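PDB 3I4K: muconate lactonizing enzyme from Corynebacterium glutamicum, which belongs to the enolase superfamily of metal-dependent enzymes, in which an N-terminal domain is joined to a C-terminal domain related to the TIM barrel, here with bound magnesium. Local coordinates for residues W118-N123 with Q356-G361; V222-Q227 with S247-E252; K275-G280 with A302-G307. One frame throughout, in Å; residues are numbered along the deposited sequence.

Contact 1: residues W118-N123 with Q356-G361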
loop_
_atom_site.group_PDB
_atom_site.type_symbol
_atom_site.label_atom_id
_atom_site.label_comp_id
_atom_site.label_asym_id
_atom_site.label_seq_id
_atom_site.Cartn_x
_atom_site.Cartn_y
_atom_site.Cartn_z
ATOM N N TRP A 118 -16.814 -9.498 -2.483
ATOM C CA TRP A 118 -15.745 -10.493 -2.556
ATOM C C TRP A 118 -15.465 -11.155 -1.199
ATOM O O TRP A 118 -15.344 -12.379 -1.108
ATOM C CB TRP A 118 -14.475 -9.829 -3.100
ATOM C CG TRP A 118 -13.451 -10.774 -3.667
ATOM C CD1 TRP A 118 -13.632 -12.087 -4.001
ATOM C CD2 TRP A 118 -12.102 -10.453 -4.027
ATOM N NE1 TRP A 118 -12.482 -12.602 -4.548
ATOM C CE2 TRP A 118 -11.527 -11.620 -4.577
ATOM C CE3 TRP A 118 -11.325 -9.289 -3.940
ATOM C CZ2 TRP A 118 -10.207 -11.658 -5.037
ATOM C CZ3 TRP A 118 -10.015 -9.327 -4.398
ATOM C CH2 TRP A 118 -9.470 -10.504 -4.940
ATOM N N ALA A 119 -15.365 -10.350 -0.144
ATOM C CA ALA A 119 -15.100 -10.884 1.186
ATOM C C ALA A 119 -16.230 -11.808 1.659
ATOM O O ALA A 119 -15.982 -12.802 2.342
ATOM C CB ALA A 119 -14.899 -9.745 2.177
ATOM N N ARG A 120 -17.469 -11.475 1.312
ATOM C CA ARG A 120 -18.602 -12.311 1.705
ATOM C C ARG A 120 -18.595 -13.599 0.884
ATOM O O ARG A 120 -18.880 -14.680 1.408
ATOM C CB ARG A 120 -19.924 -11.555 1.514
ATOM C CG ARG A 120 -20.176 -10.494 2.585
ATOM C CD ARG A 120 -21.423 -9.677 2.289
ATOM N NE ARG A 120 -21.653 -8.648 3.298
ATOM C CZ ARG A 120 -22.075 -8.894 4.534
ATOM N NH1 ARG A 120 -22.323 -10.141 4.916
ATOM N NH2 ARG A 120 -22.224 -7.897 5.395
ATOM N N SER A 121 -18.253 -13.479 -0.398
ATOM C CA SER A 121 -18.189 -14.633 -1.284
ATOM C C SER A 121 -17.137 -15.628 -0.813
ATOM O O SER A 121 -17.281 -16.834 -1.017
ATOM C CB SER A 121 -17.853 -14.204 -2.716
ATOM O OG SER A 121 -18.945 -13.560 -3.345
ATOM N N LEU A 122 -16.074 -15.123 -0.191
ATOM C CA LEU A 122 -14.996 -15.980 0.298
ATOM C C LEU A 122 -15.253 -16.326 1.754
ATOM O O LEU A 122 -14.511 -17.093 2.375
ATOM C CB LEU A 122 -13.651 -15.264 0.176
ATOM C CG LEU A 122 -13.221 -14.725 -1.190
ATOM C CD1 LEU A 122 -11.869 -14.023 -1.033
ATOM C CD2 LEU A 122 -13.124 -15.853 -2.215
ATOM N N ASN A 123 -16.315 -15.737 2.289
ATOM C CA ASN A 123 -16.722 -15.940 3.670
ATOM C C ASN A 123 -15.679 -15.465 4.682
ATOM O O ASN A 123 -15.296 -16.197 5.603
ATOM C CB ASN A 123 -17.069 -17.415 3.910
ATOM C CG ASN A 123 -17.839 -17.625 5.200
ATOM O OD1 ASN A 123 -18.895 -17.020 5.413
ATOM N ND2 ASN A 123 -17.314 -18.480 6.072
ATOM N N GLN A 356 -17.233 -7.749 13.683
ATOM C CA GLN A 356 -16.830 -9.120 13.406
ATOM C C GLN A 356 -17.852 -9.742 12.460
ATOM O O GLN A 356 -19.039 -9.412 12.508
ATOM C CB GLN A 356 -16.751 -9.918 14.708
ATOM C CG GLN A 356 -15.695 -9.405 15.674
ATOM C CD GLN A 356 -14.288 -9.539 15.121
ATOM O OE1 GLN A 356 -13.785 -10.648 14.935
ATOM N NE2 GLN A 356 -13.645 -8.406 14.849
ATOM N N GLY A 357 -17.386 -10.629 11.591
ATOM C CA GLY A 357 -18.284 -11.268 10.648
ATOM C C GLY A 357 -17.865 -11.026 9.211
ATOM O O GLY A 357 -17.004 -10.185 8.941
ATOM N N PRO A 358 -18.473 -11.745 8.260
ATOM C CA PRO A 358 -18.164 -11.617 6.833
ATOM C C PRO A 358 -18.386 -10.206 6.293
ATOM O O PRO A 358 -19.069 -9.392 6.920
ATOM C CB PRO A 358 -19.102 -12.638 6.194
ATOM C CG PRO A 358 -20.297 -12.582 7.094
ATOM C CD PRO A 358 -19.657 -12.596 8.462
ATOM N N GLY A 359 -17.815 -9.931 5.122
ATOM C CA GLY A 359 -17.965 -8.620 4.512
ATOM C C GLY A 359 -17.569 -7.512 5.468
ATOM O O GLY A 359 -16.593 -7.657 6.204
ATOM N N LEU A 360 -18.321 -6.412 5.471
ATOM C CA LEU A 360 -18.008 -5.304 6.368
ATOM C C LEU A 360 -18.261 -5.683 7.821
ATOM O O LEU A 360 -17.845 -4.972 8.735
ATOM C CB LEU A 360 -18.837 -4.058 6.026
ATOM C CG LEU A 360 -18.489 -3.187 4.815
ATOM C CD1 LEU A 360 -16.983 -3.152 4.614
ATOM C CD2 LEU A 360 -19.162 -3.724 3.585
ATOM N N GLY A 361 -18.939 -6.808 8.028
ATOM C CA GLY A 361 -19.244 -7.250 9.379
ATOM C C GLY A 361 -20.593 -6.707 9.806
ATOM O O GLY A 361 -20.943 -6.700 10.990
#
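Arg120 and Ala119, near the end of helix 104-121, lie against a type II' beta turn from Pro358 to Gly361, so a helix of the N-terminal family region meets a loop of the enolase C-terminal-like region. The close part is centred on Gly359, the second residue of the turn. Its positive phi suits glycine, and its bare backbone lets the Arg120 CG methylene come within 3.5 Å of the Gly359 CA. Ala119 adds a small methyl beside it, with CB 4.0 Å from that same CA. Glycine and alanine suit this place, because the helix backbone comes close to the turn, with the CA atoms of Arg120 and Gly359 4.7 Å apart.

Arg120 then extends past the turn. With CG anti to the carbonyl carbon (chi1 -75°) and the chain extended as far as NE, the guanidinium is carried across the turn, and the Pro358 O lies 3.6 Å above its plane, toward the rim. This is contact over a face and not a hydrogen bond; the charge has its partner in Asp116, which makes a salt bridge with NE. Asp116 OD1 also accepts from the Leu360 N, tying helix and turn to one carboxylate.

Toward solvent the contact loosens. Asn123, exposed, closes the helix in a Schellman motif with positive phi, and its amide only approaches the Pro358 ring. Pro358 is itself partly exposed, and its CG stands 3.8 Å from Arg120 NH1.

Contact 2: residues V222-Q227 with S247-E252. With MG (magnesium ion), chain J.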
loop_
_atom_site.group_PDB
_atom_site.type_symbol
_atom_site.label_atom_id
_atom_site.label_comp_id
_atom_site.label_asym_id
_atom_site.label_seq_id
_atom_site.Cartn_x
_atom_site.Cartn_y
_atom_site.Cartn_z
ATOM N N VAL A 222 -5.668 24.032 22.791
ATOM C CA VAL A 222 -6.038 23.235 21.622
ATOM C C VAL A 222 -4.760 22.545 21.117
ATOM O O VAL A 222 -3.748 23.201 20.880
ATOM C CB VAL A 222 -6.655 24.112 20.507
ATOM C CG1 VAL A 222 -6.902 23.276 19.269
ATOM C CG2 VAL A 222 -7.962 24.722 20.992
ATOM N N GLU A 223 -4.817 21.226 20.953
ATOM C CA GLU A 223 -3.646 20.446 20.539
ATOM C C GLU A 223 -3.524 20.119 19.069
ATOM O O GLU A 223 -2.498 19.603 18.642
ATOM C CB GLU A 223 -3.612 19.101 21.268
ATOM C CG GLU A 223 -3.783 19.150 22.751
ATOM C CD GLU A 223 -3.506 17.799 23.370
ATOM O OE1 GLU A 223 -4.052 16.795 22.860
ATOM O OE2 GLU A 223 -2.741 17.743 24.356
ATOM N N LEU A 224 -4.561 20.381 18.293
ATOM C CA LEU A 224 -4.485 20.027 16.893
ATOM C C LEU A 224 -5.334 20.922 16.019
ATOM O O LEU A 224 -6.527 21.101 16.271
ATOM C CB LEU A 224 -4.921 18.563 16.713
ATOM C CG LEU A 224 -4.818 17.960 15.307
ATOM C CD1 LEU A 224 -3.374 17.606 15.015
ATOM C CD2 LEU A 224 -5.663 16.701 15.213
ATOM N N PHE A 225 -4.715 21.484 14.991
ATOM C CA PHE A 225 -5.442 22.337 14.064
ATOM C C PHE A 225 -5.662 21.609 12.741
ATOM O O PHE A 225 -4.743 21.496 11.922
ATOM C CB PHE A 225 -4.679 23.639 13.799
ATOM C CG PHE A 225 -4.330 24.418 15.038
ATOM C CD1 PHE A 225 -5.234 24.534 16.089
ATOM C CD2 PHE A 225 -3.108 25.079 15.130
ATOM C CE1 PHE A 225 -4.920 25.308 17.221
ATOM C CE2 PHE A 225 -2.789 25.844 16.239
ATOM C CZ PHE A 225 -3.698 25.960 17.292
ATOM N N GLU A 226 -6.874 21.098 12.541
ATOM C CA GLU A 226 -7.211 20.405 11.299
ATOM C C GLU A 226 -7.601 21.414 10.220
ATOM O O GLU A 226 -8.386 22.333 10.475
ATOM C CB GLU A 226 -8.358 19.418 11.522
ATOM C CG GLU A 226 -8.875 18.758 10.231
ATOM C CD GLU A 226 -9.897 17.659 10.488
ATOM O OE1 GLU A 226 -10.234 17.415 11.667
ATOM O OE2 GLU A 226 -10.365 17.034 9.510
ATOM N N GLN A 227 -7.037 21.231 9.024
ATOM C CA GLN A 227 -7.269 22.072 7.851
ATOM C C GLN A 227 -7.901 23.439 8.133
ATOM O O GLN A 227 -9.027 23.715 7.710
ATOM C CB GLN A 227 -8.142 21.318 6.843
ATOM C CG GLN A 227 -8.022 21.832 5.414
ATOM C CD GLN A 227 -6.713 21.402 4.737
ATOM O OE1 GLN A 227 -6.330 20.223 4.790
ATOM N NE2 GLN A 227 -6.040 22.346 4.083
ATOM N N SER A 247 0.575 20.863 16.292
ATOM C CA SER A 247 0.394 20.036 15.113
ATOM C C SER A 247 -0.793 20.457 14.295
ATOM O O SER A 247 -1.768 21.027 14.809
ATOM C CB SER A 247 0.205 18.566 15.502
ATOM O OG SER A 247 1.322 18.091 16.208
ATOM N N VAL A 248 -0.700 20.136 13.013
ATOM C CA VAL A 248 -1.736 20.407 12.039
ATOM C C VAL A 248 -2.122 19.061 11.429
ATOM O O VAL A 248 -1.287 18.161 11.317
ATOM C CB VAL A 248 -1.198 21.336 10.930
ATOM C CG1 VAL A 248 -2.008 21.166 9.653
ATOM C CG2 VAL A 248 -1.226 22.783 11.407
HETATM N N MSE A 249 -3.390 18.909 11.069
HETATM C CA MSE A 249 -3.854 17.683 10.423
HETATM C C MSE A 249 -4.411 18.091 9.061
HETATM O O MSE A 249 -5.253 18.993 8.970
HETATM C CB MSE A 249 -4.942 16.974 11.253
HETATM C CG MSE A 249 -5.616 15.809 10.505
HETATM SE SE MSE A 249 -6.357 14.422 11.663
HETATM C CE MSE A 249 -8.016 15.326 12.159
ATOM N N ALA A 250 -3.924 17.446 8.005
ATOM C CA ALA A 250 -4.372 17.761 6.655
ATOM C C ALA A 250 -5.587 16.912 6.321
ATOM O O ALA A 250 -5.600 15.711 6.587
ATOM C CB ALA A 250 -3.245 17.492 5.645
ATOM N N ASP A 251 -6.611 17.547 5.760
ATOM C CA ASP A 251 -7.827 16.855 5.373
ATOM C C ASP A 251 -8.118 17.167 3.910
ATOM O O ASP A 251 -7.802 16.364 3.041
ATOM C CB ASP A 251 -8.998 17.291 6.263
ATOM C CG ASP A 251 -10.240 16.430 6.066
ATOM O OD1 ASP A 251 -10.246 15.576 5.150
ATOM O OD2 ASP A 251 -11.214 16.627 6.828
ATOM N N GLU A 252 -8.693 18.335 3.613
ATOM C CA GLU A 252 -8.972 18.638 2.210
ATOM C C GLU A 252 -7.703 18.722 1.373
ATOM O O GLU A 252 -7.762 18.580 0.157
ATOM C CB GLU A 252 -9.805 19.922 2.033
ATOM C CG GLU A 252 -9.957 20.813 3.247
ATOM C CD GLU A 252 -10.969 20.311 4.265
ATOM O OE1 GLU A 252 -12.160 20.689 4.206
ATOM O OE2 GLU A 252 -10.561 19.537 5.140
HETATM MG MG MG J . -12.033 17.709 8.322
HETATM O O HOH W 1 0.024 19.782 18.861
HETATM O O HOH W 2 -11.189 19.427 7.470
#
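Asp251 OD2 is held by the magnesium ion at 2.0 Å and by a salt bridge from Lys275 NZ, while Asp251 OD1 makes a salt bridge with Lys278 NZ. Glu226 OE2 binds the same ion at 2.2 Å and lies 2.8 Å from Asp251 OD2, a closeness that the shared metal makes tolerable. The two carboxylates cross with their planes 39° apart. Asp200 and a water at 2.1 Å from the magnesium ion are among its other ligands. Glu226 has CG anti to its backbone nitrogen (chi1 174°) and stays extended beyond, which carries OE2 to the ion while OE1 pairs with Lys169. The selenomethionine Met249 runs alongside in the same direction, its methyl beside that carboxylate.

Glu226 and Asp251 stand at or just past the C-terminal ends of two parallel barrel strands, 224-226 and 247-250, linked through helix 234-244 as a beta-alpha-beta unit. The Phe225 N donates to the Ser247 O, the Phe225 O receives the Met249 N, and the Gln227 N meets the Met249 O at 2.9 Å, almost straight along the carbonyl. Side chains alternate: Leu224, Glu226 and Met249 share one face, whereas Phe225 and Val248 occupy the other and pack on helix 234-244, as apolar residues suit a strand backed by helices. Leu224 CD2 rests 4.0 Å from Met249 CB.

Beyond the strands Gln227 takes over from the backbone, its amide suited to both accepting and donating. NE2 donates to Ser253 OG and to the Thr229 O, fixing the amide's rotation, and Gln227 OE1 accepts from the Asp251 N at 2.9 Å, in the carbonyl plane.

Contact 3: residues K275-G280 with A302-G307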
loop_
_atom_site.group_PDB
_atom_site.type_symbol
_atom_site.label_atom_id
_atom_site.label_comp_id
_atom_site.label_asym_id
_atom_site.label_seq_id
_atom_site.Cartn_x
_atom_site.Cartn_y
_atom_site.Cartn_z
ATOM N N LYS A 275 -9.457 8.908 5.038
ATOM C CA LYS A 275 -10.849 8.495 4.906
ATOM C C LYS A 275 -10.961 7.621 3.663
ATOM O O LYS A 275 -10.604 8.049 2.558
ATOM C CB LYS A 275 -11.750 9.722 4.737
ATOM C CG LYS A 275 -11.537 10.817 5.764
ATOM C CD LYS A 275 -12.481 11.997 5.509
ATOM C CE LYS A 275 -12.258 13.116 6.525
ATOM N NZ LYS A 275 -13.012 14.349 6.195
ATOM N N THR A 276 -11.459 6.402 3.840
ATOM C CA THR A 276 -11.599 5.475 2.726
ATOM C C THR A 276 -12.480 6.038 1.618
ATOM O O THR A 276 -12.297 5.722 0.444
ATOM C CB THR A 276 -12.152 4.119 3.221
ATOM O OG1 THR A 276 -13.379 4.328 3.943
ATOM C CG2 THR A 276 -11.139 3.456 4.150
ATOM N N THR A 277 -13.420 6.898 1.989
ATOM C CA THR A 277 -14.311 7.501 1.007
ATOM C C THR A 277 -13.612 8.575 0.169
ATOM O O THR A 277 -13.649 8.537 -1.068
ATOM C CB THR A 277 -15.561 8.110 1.692
ATOM O OG1 THR A 277 -15.171 8.850 2.857
ATOM C CG2 THR A 277 -16.529 6.997 2.108
ATOM N N LYS A 278 -12.962 9.515 0.847
ATOM C CA LYS A 278 -12.257 10.604 0.185
ATOM C C LYS A 278 -11.084 10.140 -0.683
ATOM O O LYS A 278 -10.776 10.774 -1.685
ATOM C CB LYS A 278 -11.750 11.602 1.226
ATOM C CG LYS A 278 -10.864 12.726 0.664
ATOM C CD LYS A 278 -10.269 13.591 1.791
ATOM C CE LYS A 278 -9.473 12.750 2.795
ATOM N NZ LYS A 278 -8.754 13.592 3.806
ATOM N N HIS A 279 -10.443 9.033 -0.311
ATOM C CA HIS A 279 -9.302 8.554 -1.075
ATOM C C HIS A 279 -9.685 7.725 -2.278
ATOM O O HIS A 279 -8.831 7.340 -3.078
ATOM C CB HIS A 279 -8.353 7.772 -0.170
ATOM C CG HIS A 279 -7.798 8.589 0.953
ATOM N ND1 HIS A 279 -7.286 9.854 0.766
ATOM C CD2 HIS A 279 -7.670 8.322 2.274
ATOM C CE1 HIS A 279 -6.866 10.331 1.926
ATOM N NE2 HIS A 279 -7.088 9.421 2.856
ATOM N N GLY A 280 -10.974 7.450 -2.412
ATOM C CA GLY A 280 -11.430 6.676 -3.550
ATOM C C GLY A 280 -11.307 5.176 -3.398
ATOM O O GLY A 280 -11.026 4.476 -4.371
ATOM N N ALA A 302 -10.107 9.089 9.941
ATOM C CA ALA A 302 -11.085 10.154 9.734
ATOM C C ALA A 302 -12.390 9.717 9.065
ATOM O O ALA A 302 -12.460 8.684 8.388
ATOM C CB ALA A 302 -10.441 11.308 8.931
ATOM N N THR A 303 -13.415 10.542 9.236
ATOM C CA THR A 303 -14.732 10.249 8.689
ATOM C C THR A 303 -15.295 11.363 7.831
ATOM O O THR A 303 -15.024 12.545 8.058
ATOM C CB THR A 303 -15.746 9.965 9.823
ATOM O OG1 THR A 303 -16.989 9.549 9.257
ATOM C CG2 THR A 303 -15.973 11.205 10.673
ATOM N N SER A 304 -16.063 10.963 6.825
ATOM C CA SER A 304 -16.731 11.896 5.937
ATOM C C SER A 304 -18.189 11.843 6.390
ATOM O O SER A 304 -19.104 12.169 5.626
ATOM C CB SER A 304 -16.624 11.422 4.489
ATOM O OG SER A 304 -15.301 11.557 4.012
ATOM N N LEU A 305 -18.374 11.432 7.647
ATOM C CA LEU A 305 -19.693 11.260 8.249
ATOM C C LEU A 305 -20.419 10.156 7.495
ATOM O O LEU A 305 -21.551 10.334 7.032
ATOM C CB LEU A 305 -20.504 12.558 8.204
ATOM C CG LEU A 305 -20.433 13.493 9.416
ATOM C CD1 LEU A 305 -19.344 13.075 10.405
ATOM C CD2 LEU A 305 -20.196 14.906 8.905
ATOM N N GLU A 306 -19.743 9.018 7.363
ATOM C CA GLU A 306 -20.312 7.862 6.677
ATOM C C GLU A 306 -21.436 7.262 7.501
ATOM O O GLU A 306 -21.485 7.433 8.726
ATOM C CB GLU A 306 -19.264 6.756 6.470
ATOM C CG GLU A 306 -18.089 7.104 5.560
ATOM C CD GLU A 306 -16.998 7.885 6.266
ATOM O OE1 GLU A 306 -17.107 8.103 7.491
ATOM O OE2 GLU A 306 -16.026 8.273 5.591
ATOM N N GLY A 307 -22.333 6.559 6.819
ATOM C CA GLY A 307 -23.413 5.885 7.507
ATOM C C GLY A 307 -22.811 4.605 8.071
ATOM O O GLY A 307 -21.584 4.486 8.139
HETATM O O HOH W 3 -14.666 14.152 4.190
#
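Two loops that follow adjacent parallel strands of the barrel, 271-274 and 298-301, are joined here through Thr277, Ser304 and Glu306, with Lys275 lying along Ala302. Thr277 OG1 donates at 2.9 Å to Glu306 OE2, which accepts through its anti lone pair, the one facing away from the other carboxylate oxygen. The same OE2 also takes the Ser304 N at 3.0 Å, this time from well above the carboxylate plane. One buried oxygen is thus gripped from both loops, which holds the glutamate side chain in place. Thr277 suits the spot because its hydroxyl bonds while its CG2 methyl packs on Glu306 CG, the two side chains coming from opposite directions. With OG1 set between the backbone nitrogen and the carbonyl carbon (chi1 45°), Thr277 OG1 also lies 2.9 Å from Ser304 OG.

From Ser304 OG the polar chain continues through a water, 2.7 Å away, which accepts from Lys275 NZ at 2.6 Å. Lys275 is extended beyond CG, and its methylenes pass closely over the small Ala302, with Lys275 CG 3.4 Å from Ala302 CB; a long chain with a charged end suits this path, since NZ bonds to Asp251 OD2. The first loop turns at Thr277 to Gly280, a type I turn whose last residue has the positive phi that glycine takes easily.

Outside the pair, Tyr105 of helix 104-121 packs on both Thr277 and Ser304. Thr276 leans on helix 282-294, Ala302 touches Ala273 of strand 271-274, and Gly307 is the N-cap of helix 308-320.

In the fold
Contact 3 lies close to the centre of the chain, and contact 2, about 17 Å away centre to centre, carries two of the three residues of the magnesium site. They meet directly through two salt bridges, Lys278 NZ to Asp251 OD1 at 2.8 Å and Lys275 NZ to Asp251 OD2 at 3.0 Å. Both lysines therefore brace a metal ligand in the second shell, and the Lys275 side chain comes within about 4 Å of the magnesium ion. Contact 1 is remote from the metal, its centre 34 Å from that of contact 2 and on the other side of the chain's centre. Its nearest atoms are about 8 Å from contact 3, and the loop it closes contains both other contacts.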